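Local atomic coordinates of probable uracil-DNA glycosylase (Acanthamoeba polyphaga mimivirus, PDB entry 5X55), a protein that is a probable uracil-DNA glycosylase of the UDG superfamily, an alpha/beta protein built round a four-stranded parallel sheet flanked by helices. Residues 274-279 and 300-305; 293-298 and 349-354; 313-318 and 326-331. All blocks are in the same frame, centred on the assembly; numbering follows the deposited sequence.

Contact 1: 274-279 and 300-305; sequences SFTADL and HKLCQR
Arg305 lays the flat of its guanidinium over the methyl of Ala277, and this is the principal contact between 274-279 and 300-305. The evidence for a face-on approach is direct: Ala277 CB lies 3.4 Å above the guanidinium plane and over its centre, with Arg305 NH1 and NH2 each 3.6 Å from that same CB. The chain is extended at chi2, and a bend at chi3 (70°) brings the guanidinium over the Ala277 methyl. The apolar part of the contact is slight: Thr276 CG2 and Leu302 CD1 come within 4.4 Å.

No hydrogen bond joins the two segments; several polar ends pair with residues around the contact. Arg305 NH2 forms a salt bridge with Asp281, one turn further along the helix that carries Ala277, so charge pairing and van der Waals contact hold the same group. Asp278 OD1 lies 5.7 Å from Arg305 NH2, too far to bond, and its OD2 is engaged by Lys144 and Tyr146. Thr276 OG1 turns to Ser256 O and Trp272 O, leaving its methyl for Leu302.

The nearest CA atoms across the segments, Ala277 CA and Leu302 CA, are 7.8 Å apart. Arg305 lies just past the C-terminal end of helix 297-303, so the contact joins that end to helix 273-286; the two helices cover the same face of the parallel sheet, as in the alpha/beta/alpha fold of uracil-DNA glycosylases.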
loop_
_atom_site.group_PDB
_atom_site.type_symbol
_atom_site.label_atom_id
_atom_site.label_comp_id
_atom_site.label_asym_id
_atom_site.label_seq_id
_atom_site.Cartn_x
_atom_site.Cartn_y
_atom_site.Cartn_z
ATOM N N SER A 274 8.266 11.796 4.259
ATOM C CA SER A 274 8.510 11.812 5.696
ATOM C C SER A 274 7.404 11.079 6.448
ATOM O O SER A 274 7.668 10.408 7.452
ATOM C CB SER A 274 8.639 13.252 6.204
ATOM O OG SER A 274 9.683 13.919 5.532
ATOM N N PHE A 275 6.164 11.217 5.991
ATOM C CA PHE A 275 5.062 10.498 6.617
ATOM C C PHE A 275 5.270 8.998 6.501
ATOM O O PHE A 275 5.174 8.273 7.492
ATOM C CB PHE A 275 3.736 10.921 5.980
ATOM C CG PHE A 275 2.527 10.268 6.598
ATOM C CD1 PHE A 275 1.935 10.813 7.725
ATOM C CD2 PHE A 275 1.980 9.119 6.039
ATOM C CE1 PHE A 275 0.803 10.224 8.304
ATOM C CE2 PHE A 275 0.852 8.523 6.595
ATOM C CZ PHE A 275 0.263 9.070 7.740
ATOM N N THR A 276 5.595 8.518 5.298
ATOM C CA THR A 276 5.818 7.086 5.108
ATOM C C THR A 276 7.044 6.605 5.885
ATOM O O THR A 276 7.026 5.510 6.466
ATOM C CB THR A 276 5.944 6.770 3.614
ATOM O OG1 THR A 276 4.739 7.157 2.942
ATOM C CG2 THR A 276 6.168 5.272 3.393
ATOM N N ALA A 277 8.103 7.418 5.950
ATOM C CA ALA A 277 9.261 7.023 6.748
ATOM C C ALA A 277 8.885 6.873 8.214
ATOM O O ALA A 277 9.271 5.896 8.865
ATOM C CB ALA A 277 10.394 8.035 6.584
ATOM N N ASP A 278 8.103 7.822 8.748
ATOM C CA ASP A 278 7.652 7.696 10.130
ATOM C C ASP A 278 6.694 6.518 10.317
ATOM O O ASP A 278 6.651 5.925 11.398
ATOM C CB ASP A 278 6.991 8.998 10.588
ATOM C CG ASP A 278 8.002 10.065 10.975
ATOM O OD1 ASP A 278 9.165 9.717 11.275
ATOM O OD2 ASP A 278 7.630 11.257 10.980
ATOM N N LEU A 279 5.928 6.159 9.294
ATOM C CA LEU A 279 5.054 4.997 9.411
ATOM C C LEU A 279 5.868 3.708 9.500
ATOM O O LEU A 279 5.636 2.868 10.389
ATOM C CB LEU A 279 4.084 4.979 8.227
ATOM C CG LEU A 279 3.118 3.813 8.037
ATOM C CD1 LEU A 279 2.387 3.469 9.340
ATOM C CD2 LEU A 279 2.134 4.154 6.897
ATOM N N HIS A 300 12.424 -1.632 -2.083
ATOM C CA HIS A 300 13.608 -2.194 -1.441
ATOM C C HIS A 300 14.392 -1.130 -0.679
ATOM O O HIS A 300 14.858 -1.369 0.455
ATOM C CB HIS A 300 14.486 -2.851 -2.499
ATOM C CG HIS A 300 15.718 -3.483 -1.937
ATOM N ND1 HIS A 300 16.972 -3.279 -2.468
ATOM C CD2 HIS A 300 15.886 -4.302 -0.872
ATOM C CE1 HIS A 300 17.857 -3.964 -1.769
ATOM N NE2 HIS A 300 17.224 -4.596 -0.797
ATOM N N LYS A 301 14.560 0.045 -1.292
ATOM C CA LYS A 301 15.134 1.162 -0.559
ATOM C C LYS A 301 14.351 1.401 0.715
ATOM O O LYS A 301 14.928 1.477 1.806
ATOM C CB LYS A 301 15.159 2.425 -1.417
ATOM C CG LYS A 301 15.467 3.677 -0.587
ATOM C CD LYS A 301 15.929 4.845 -1.453
ATOM C CE LYS A 301 14.765 5.498 -2.198
ATOM N NZ LYS A 301 13.769 6.070 -1.250
ATOM N N LEU A 302 13.021 1.469 0.611
ATOM C CA LEU A 302 12.250 1.721 1.827
ATOM C C LEU A 302 12.459 0.621 2.861
ATOM O O LEU A 302 12.538 0.904 4.057
ATOM C CB LEU A 302 10.768 1.860 1.504
ATOM C CG LEU A 302 10.386 3.099 0.726
ATOM C CD1 LEU A 302 8.886 3.135 0.664
ATOM C CD2 LEU A 302 10.940 4.344 1.392
ATOM N N CYS A 303 12.530 -0.642 2.429
ATOM C CA CYS A 303 12.685 -1.738 3.386
ATOM C C CYS A 303 14.071 -1.788 4.012
ATOM O O CYS A 303 14.270 -2.514 4.996
ATOM C CB CYS A 303 12.376 -3.070 2.713
ATOM S SG CYS A 303 10.588 -3.282 2.374
ATOM N N GLN A 304 15.033 -1.057 3.466
ATOM C CA GLN A 304 16.308 -0.913 4.157
ATOM C C GLN A 304 16.265 0.102 5.289
ATOM O O GLN A 304 17.300 0.355 5.909
ATOM C CB GLN A 304 17.387 -0.558 3.146
ATOM C CG GLN A 304 17.637 -1.752 2.256
ATOM C CD GLN A 304 18.667 -1.499 1.221
ATOM O OE1 GLN A 304 19.862 -1.385 1.535
ATOM N NE2 GLN A 304 18.226 -1.386 -0.034
ATOM N N ARG A 305 15.102 0.685 5.588
ATOM C CA ARG A 305 14.950 1.332 6.881
ATOM C C ARG A 305 14.784 0.322 7.997
ATOM O O ARG A 305 14.881 0.700 9.172
ATOM C CB ARG A 305 13.744 2.270 6.901
ATOM C CG ARG A 305 13.755 3.386 5.867
ATOM C CD ARG A 305 12.539 4.259 6.072
ATOM N NE ARG A 305 12.632 5.039 7.309
ATOM C CZ ARG A 305 13.208 6.237 7.378
ATOM N NH1 ARG A 305 13.747 6.784 6.285
ATOM N NH2 ARG A 305 13.254 6.885 8.532
#

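Contact 2: 293-298 and 349-354; sequences VAWGAH and DHFGKI
Trp295 reaches from the end of strand 291-295 to His350 and Phe351 on helix 350-360. Its CB points toward the helix, and with CG anti to the carbonyl carbon (chi1 -67°) the indole extends across the gap. Beyond CG, the five-membered ring is the first part to make contact: Trp295 CD1 is 3.9 Å from His350 CE1. Trp295 NE1 follows, above the imidazole face, 3.1 Å from His350 ND1 and 3.4 Å from His350 CE1. With ring centroids 4.5 Å apart and planes at 83°, this is a T-shaped pair in which tryptophan supplies the edge. His350 NE2 is hydrogen-bonded to Phe345 O, which fixes the imidazole from outside the pair.

Strand and helix here are neighbouring layers of an alpha/beta/alpha sandwich. The axes of strand 293-295 and helix 350-354 run nearly antiparallel, at 166° and 11.0 Å apart at closest approach, and large side chains fill the separation: residues 293 and 295, alternate positions on the strand, both face the helix, whereas Ala294 faces helix 297-303 on the other side of the sheet.

At the far end of the indole, Trp295 CH2 meets Phe351 CZ at 3.9 Å, the phenyl atom lying at the tryptophan edge and in its plane. Val293 uses its two branches differently: CG1 sits over a rim of the Trp295 ring, while Val293 CG2 touches Ile354 CD1 at 4.0 Å. The helix itself starts at Asp349, an N-cap whose OD1 accepts from Gly352 N (2.9 Å) and also bonds His233.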
loop_
_atom_site.group_PDB
_atom_site.type_symbol
_atom_site.label_atom_id
_atom_site.label_comp_id
_atom_site.label_asym_id
_atom_site.label_seq_id
_atom_site.Cartn_x
_atom_site.Cartn_y
_atom_site.Cartn_z
ATOM N N VAL A 293 7.742 -7.215 2.299
ATOM C CA VAL A 293 7.854 -7.701 0.929
ATOM C C VAL A 293 8.241 -6.522 0.051
ATOM O O VAL A 293 7.490 -5.542 -0.043
ATOM C CB VAL A 293 6.539 -8.334 0.458
ATOM C CG1 VAL A 293 6.660 -8.772 -0.964
ATOM C CG2 VAL A 293 6.175 -9.485 1.342
ATOM N N ALA A 294 9.415 -6.608 -0.583
ATOM C CA ALA A 294 9.965 -5.520 -1.387
ATOM C C ALA A 294 9.935 -5.921 -2.863
ATOM O O ALA A 294 10.790 -6.677 -3.333
ATOM C CB ALA A 294 11.383 -5.171 -0.934
ATOM N N TRP A 295 8.948 -5.409 -3.597
ATOM C CA TRP A 295 8.840 -5.652 -5.027
ATOM C C TRP A 295 9.332 -4.402 -5.776
ATOM O O TRP A 295 8.644 -3.373 -5.811
ATOM C CB TRP A 295 7.402 -6.000 -5.388
ATOM C CG TRP A 295 6.881 -7.332 -4.850
ATOM C CD1 TRP A 295 7.605 -8.453 -4.530
ATOM C CD2 TRP A 295 5.500 -7.661 -4.595
ATOM N NE1 TRP A 295 6.754 -9.460 -4.093
ATOM C CE2 TRP A 295 5.463 -8.995 -4.126
ATOM C CE3 TRP A 295 4.295 -6.953 -4.725
ATOM C CZ2 TRP A 295 4.276 -9.628 -3.779
ATOM C CZ3 TRP A 295 3.101 -7.596 -4.384
ATOM C CH2 TRP A 295 3.107 -8.917 -3.910
ATOM N N GLY A 296 10.518 -4.497 -6.383
ATOM C CA GLY A 296 11.118 -3.376 -7.071
ATOM C C GLY A 296 12.096 -2.599 -6.199
ATOM O O GLY A 296 12.164 -2.747 -4.973
ATOM N N ALA A 297 12.868 -1.738 -6.864
ATOM C CA ALA A 297 13.998 -1.074 -6.213
ATOM C C ALA A 297 13.543 -0.021 -5.208
ATOM O O ALA A 297 14.147 0.131 -4.137
ATOM C CB ALA A 297 14.904 -0.450 -7.276
ATOM N N HIS A 298 12.478 0.706 -5.529
ATOM C CA HIS A 298 11.947 1.715 -4.618
ATOM C C HIS A 298 11.467 1.099 -3.295
ATOM O O HIS A 298 11.821 1.569 -2.203
ATOM C CB HIS A 298 10.808 2.464 -5.314
ATOM C CG HIS A 298 10.097 3.408 -4.408
ATOM N ND1 HIS A 298 10.639 4.616 -4.032
ATOM C CD2 HIS A 298 8.931 3.285 -3.730
ATOM C CE1 HIS A 298 9.818 5.218 -3.187
ATOM N NE2 HIS A 298 8.773 4.434 -2.992
ATOM N N ASP A 349 8.700 -17.639 -4.751
ATOM C CA ASP A 349 7.436 -18.013 -4.128
ATOM C C ASP A 349 7.202 -17.062 -2.955
ATOM O O ASP A 349 7.379 -17.414 -1.787
ATOM C CB ASP A 349 7.473 -19.468 -3.701
ATOM C CG ASP A 349 6.163 -19.948 -3.113
ATOM O OD1 ASP A 349 5.159 -19.212 -3.146
ATOM O OD2 ASP A 349 6.134 -21.100 -2.643
ATOM N N HIS A 350 6.796 -15.827 -3.292
ATOM C CA HIS A 350 6.616 -14.787 -2.276
ATOM C C HIS A 350 5.702 -15.252 -1.150
ATOM O O HIS A 350 6.034 -15.122 0.036
ATOM C CB HIS A 350 6.044 -13.526 -2.909
ATOM C CG HIS A 350 6.739 -13.129 -4.170
ATOM N ND1 HIS A 350 7.847 -12.312 -4.183
ATOM C CD2 HIS A 350 6.496 -13.458 -5.460
ATOM C CE1 HIS A 350 8.258 -12.154 -5.425
ATOM N NE2 HIS A 350 7.448 -12.829 -6.221
ATOM N N PHE A 351 4.539 -15.793 -1.513
ATOM C CA PHE A 351 3.519 -16.117 -0.528
ATOM C C PHE A 351 3.830 -17.417 0.186
ATOM O O PHE A 351 3.468 -17.573 1.355
ATOM C CB PHE A 351 2.156 -16.136 -1.220
ATOM C CG PHE A 351 1.849 -14.829 -1.899
ATOM C CD1 PHE A 351 1.244 -13.794 -1.196
ATOM C CD2 PHE A 351 2.233 -14.605 -3.221
ATOM C CE1 PHE A 351 0.994 -12.564 -1.809
ATOM C CE2 PHE A 351 1.972 -13.385 -3.847
ATOM C CZ PHE A 351 1.368 -12.356 -3.135
ATOM N N GLY A 352 4.509 -18.346 -0.491
ATOM C CA GLY A 352 5.067 -19.489 0.207
ATOM C C GLY A 352 6.066 -19.072 1.268
ATOM O O GLY A 352 6.059 -19.597 2.382
ATOM N N LYS A 353 6.911 -18.089 0.953
ATOM C CA LYS A 353 7.867 -17.602 1.944
ATOM C C LYS A 353 7.164 -16.916 3.116
ATOM O O LYS A 353 7.554 -17.111 4.280
ATOM C CB LYS A 353 8.876 -16.665 1.274
ATOM C CG LYS A 353 9.648 -17.357 0.191
ATOM C CD LYS A 353 11.100 -16.944 0.121
ATOM C CE LYS A 353 11.264 -15.569 -0.482
ATOM N NZ LYS A 353 12.708 -15.299 -0.814
ATOM N N ILE A 354 6.129 -16.108 2.835
ATOM C CA ILE A 354 5.343 -15.521 3.921
ATOM C C ILE A 354 4.753 -16.615 4.805
ATOM O O ILE A 354 4.770 -16.532 6.040
ATOM C CB ILE A 354 4.235 -14.617 3.359
ATOM C CG1 ILE A 354 4.829 -13.383 2.684
ATOM C CG2 ILE A 354 3.245 -14.243 4.474
ATOM C CD1 ILE A 354 3.845 -12.648 1.780
#

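Contact 3: 313-318 and 326-331; sequences IITSSH and NTMTSM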
loop_
_atom_site.group_PDB
_atom_site.type_symbol
_atom_site.label_atom_id
_atom_site.label_comp_id
_atom_site.label_asym_id
_atom_site.label_seq_id
_atom_site.Cartn_x
_atom_site.Cartn_y
_atom_site.Cartn_z
ATOM N N ILE A 313 12.651 -9.696 5.523
ATOM C CA ILE A 313 12.524 -8.906 4.297
ATOM C C ILE A 313 12.714 -9.810 3.084
ATOM O O ILE A 313 13.757 -10.461 2.944
ATOM C CB ILE A 313 13.525 -7.742 4.248
ATOM C CG1 ILE A 313 13.392 -6.862 5.499
ATOM C CG2 ILE A 313 13.290 -6.925 2.989
ATOM C CD1 ILE A 313 14.499 -5.841 5.662
ATOM N N ILE A 314 11.729 -9.809 2.192
ATOM C CA ILE A 314 11.691 -10.641 0.986
ATOM C C ILE A 314 11.739 -9.697 -0.199
ATOM O O ILE A 314 10.887 -8.804 -0.311
ATOM C CB ILE A 314 10.409 -11.488 0.920
ATOM C CG1 ILE A 314 10.300 -12.453 2.095
ATOM C CG2 ILE A 314 10.324 -12.252 -0.385
ATOM C CD1 ILE A 314 8.904 -13.109 2.165
ATOM N N THR A 315 12.714 -9.896 -1.091
ATOM C CA THR A 315 12.992 -8.938 -2.152
ATOM C C THR A 315 13.027 -9.613 -3.516
ATOM O O THR A 315 13.645 -10.665 -3.682
ATOM C CB THR A 315 14.331 -8.217 -1.909
ATOM O OG1 THR A 315 14.344 -7.666 -0.589
ATOM C CG2 THR A 315 14.486 -7.093 -2.880
ATOM N N SER A 316 12.406 -8.975 -4.496
ATOM C CA SER A 316 12.491 -9.414 -5.882
ATOM C C SER A 316 12.220 -8.211 -6.774
ATOM O O SER A 316 12.038 -7.090 -6.293
ATOM C CB SER A 316 11.486 -10.524 -6.162
ATOM O OG SER A 316 10.189 -9.951 -6.244
ATOM N N SER A 317 12.163 -8.451 -8.082
ATOM C CA SER A 317 11.734 -7.392 -8.980
ATOM C C SER A 317 10.219 -7.184 -8.876
ATOM O O SER A 317 9.476 -7.989 -8.298
ATOM C CB SER A 317 12.116 -7.705 -10.429
ATOM O OG SER A 317 11.162 -8.575 -11.036
ATOM N N HIS A 318 9.774 -6.092 -9.487
ATOM C CA HIS A 318 8.380 -5.688 -9.444
ATOM C C HIS A 318 7.533 -6.550 -10.383
ATOM O O HIS A 318 8.003 -6.970 -11.449
ATOM C CB HIS A 318 8.272 -4.219 -9.846
ATOM C CG HIS A 318 6.943 -3.586 -9.554
ATOM N ND1 HIS A 318 5.869 -3.683 -10.410
ATOM C CD2 HIS A 318 6.531 -2.807 -8.524
ATOM C CE1 HIS A 318 4.849 -3.002 -9.919
ATOM N NE2 HIS A 318 5.220 -2.469 -8.770
ATOM N N ASN A 326 12.355 -10.339 -15.289
ATOM C CA ASN A 326 13.761 -9.980 -15.221
ATOM C C ASN A 326 14.201 -9.855 -13.772
ATOM O O ASN A 326 13.419 -9.446 -12.907
ATOM C CB ASN A 326 14.019 -8.656 -15.938
ATOM C CG ASN A 326 13.648 -8.718 -17.400
ATOM O OD1 ASN A 326 13.850 -9.745 -18.054
ATOM N ND2 ASN A 326 13.092 -7.626 -17.923
ATOM N N THR A 327 15.461 -10.207 -13.515
ATOM C CA THR A 327 16.097 -9.837 -12.255
ATOM C C THR A 327 16.073 -8.316 -12.078
ATOM O O THR A 327 15.811 -7.553 -13.004
ATOM C CB THR A 327 17.551 -10.303 -12.199
ATOM O OG1 THR A 327 18.319 -9.555 -13.153
ATOM C CG2 THR A 327 17.664 -11.773 -12.495
ATOM N N MET A 328 16.374 -7.879 -10.870
ATOM C CA MET A 328 16.420 -6.460 -10.557
ATOM C C MET A 328 17.760 -6.149 -9.921
ATOM O O MET A 328 18.285 -6.956 -9.152
ATOM C CB MET A 328 15.294 -6.061 -9.593
ATOM C CG MET A 328 15.650 -4.891 -8.699
ATOM S SD MET A 328 14.480 -4.644 -7.377
ATOM C CE MET A 328 15.116 -5.615 -6.024
ATOM N N THR A 329 18.305 -4.980 -10.223
ATOM C CA THR A 329 19.498 -4.499 -9.546
ATOM C C THR A 329 19.120 -3.333 -8.639
ATOM O O THR A 329 18.430 -2.404 -9.061
ATOM C CB THR A 329 20.573 -4.104 -10.559
ATOM O OG1 THR A 329 20.984 -5.279 -11.267
ATOM C CG2 THR A 329 21.764 -3.557 -9.854
ATOM N N SER A 330 19.541 -3.402 -7.385
ATOM C CA SER A 330 19.112 -2.424 -6.403
ATOM C C SER A 330 20.255 -2.104 -5.456
ATOM O O SER A 330 21.006 -2.996 -5.045
ATOM C CB SER A 330 17.906 -2.937 -5.616
ATOM O OG SER A 330 17.489 -1.993 -4.655
ATOM N N MET A 331 20.352 -0.827 -5.093
ATOM C CA MET A 331 21.429 -0.362 -4.231
ATOM C C MET A 331 21.261 -0.948 -2.836
ATOM O O MET A 331 20.200 -0.825 -2.215
ATOM C CB MET A 331 21.442 1.163 -4.186
ATOM C CG MET A 331 22.541 1.748 -3.304
ATOM S SD MET A 331 24.209 1.195 -3.733
ATOM C CE MET A 331 24.497 2.128 -5.239
#
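Met328 CB and Ser317 CB meet at 3.7 Å. This is where the CA atoms of the two segments come closest (Ser317 CA to Met328 CA, 5.0 Å). From there the methionine runs back along 313-318. Its CG lies anti to the backbone N, and a bend at chi3 (91°) swings the terminal methyl inward, so that Met328 CE rests 3.5 Å from Thr315 CG2 and 3.4 Å from Ser316 O. The Thr315 and Met328 side chains cross at about a right angle.

The polar contact lies at the other end. Ser317 OG is 3.1 Å from Asn326 O, but Ser323 O competes for the same proton, so the bond to Asn326 is not settled. The hydroxyl also accepts from Phe345 N, which ties this corner to the chain beyond. In the next shell Ser316, its CB directed away from Met328, donates from OG to Ser317 O (2.9 Å), with the donor tilted 17° from the carbonyl plane. The His-Pro-Ser-Pro sequence familiar from uracil-DNA glycosylases starts at His318 and runs into the connecting loop, where His318 ND1 is hydrogen-bonded to Ser320 N.

Strand 312-316 is an outermost strand of the four-stranded parallel sheet, beside 291-295. Strand 328-332 pairs instead with 338-342, whose Tyr342 packs on both Thr315 and Met328; Ile314 and Ser316 face helix 350-360.

How the contacts relate
The three contacts build outward from strand 291-295 and its neighbour 312-316. Contacts 2 and 3, with centres 8 Å apart, share the sheet: Ala294 N lies 2.7 Å from Ile314 O and Gly296 N lies 3.0 Å from Ser316 O, both probable hydrogen bonds. Contact 1 is about 16 Å from either centre. Helix 297-303 links it to contact 2, where Cys303 SG packs 3.9 Å from Ala294 CB, and completes a beta-alpha-beta crossover into strand 312-316. It also meets contact 3 through a probable hydrogen bond, His300 ND1 to Ser330 OG at 2.6 Å. Helix 350-360 of contact 2 covers the face opposite to helix 297-303, since Val293 and Trp295 point to the former and Ala294 to the latter.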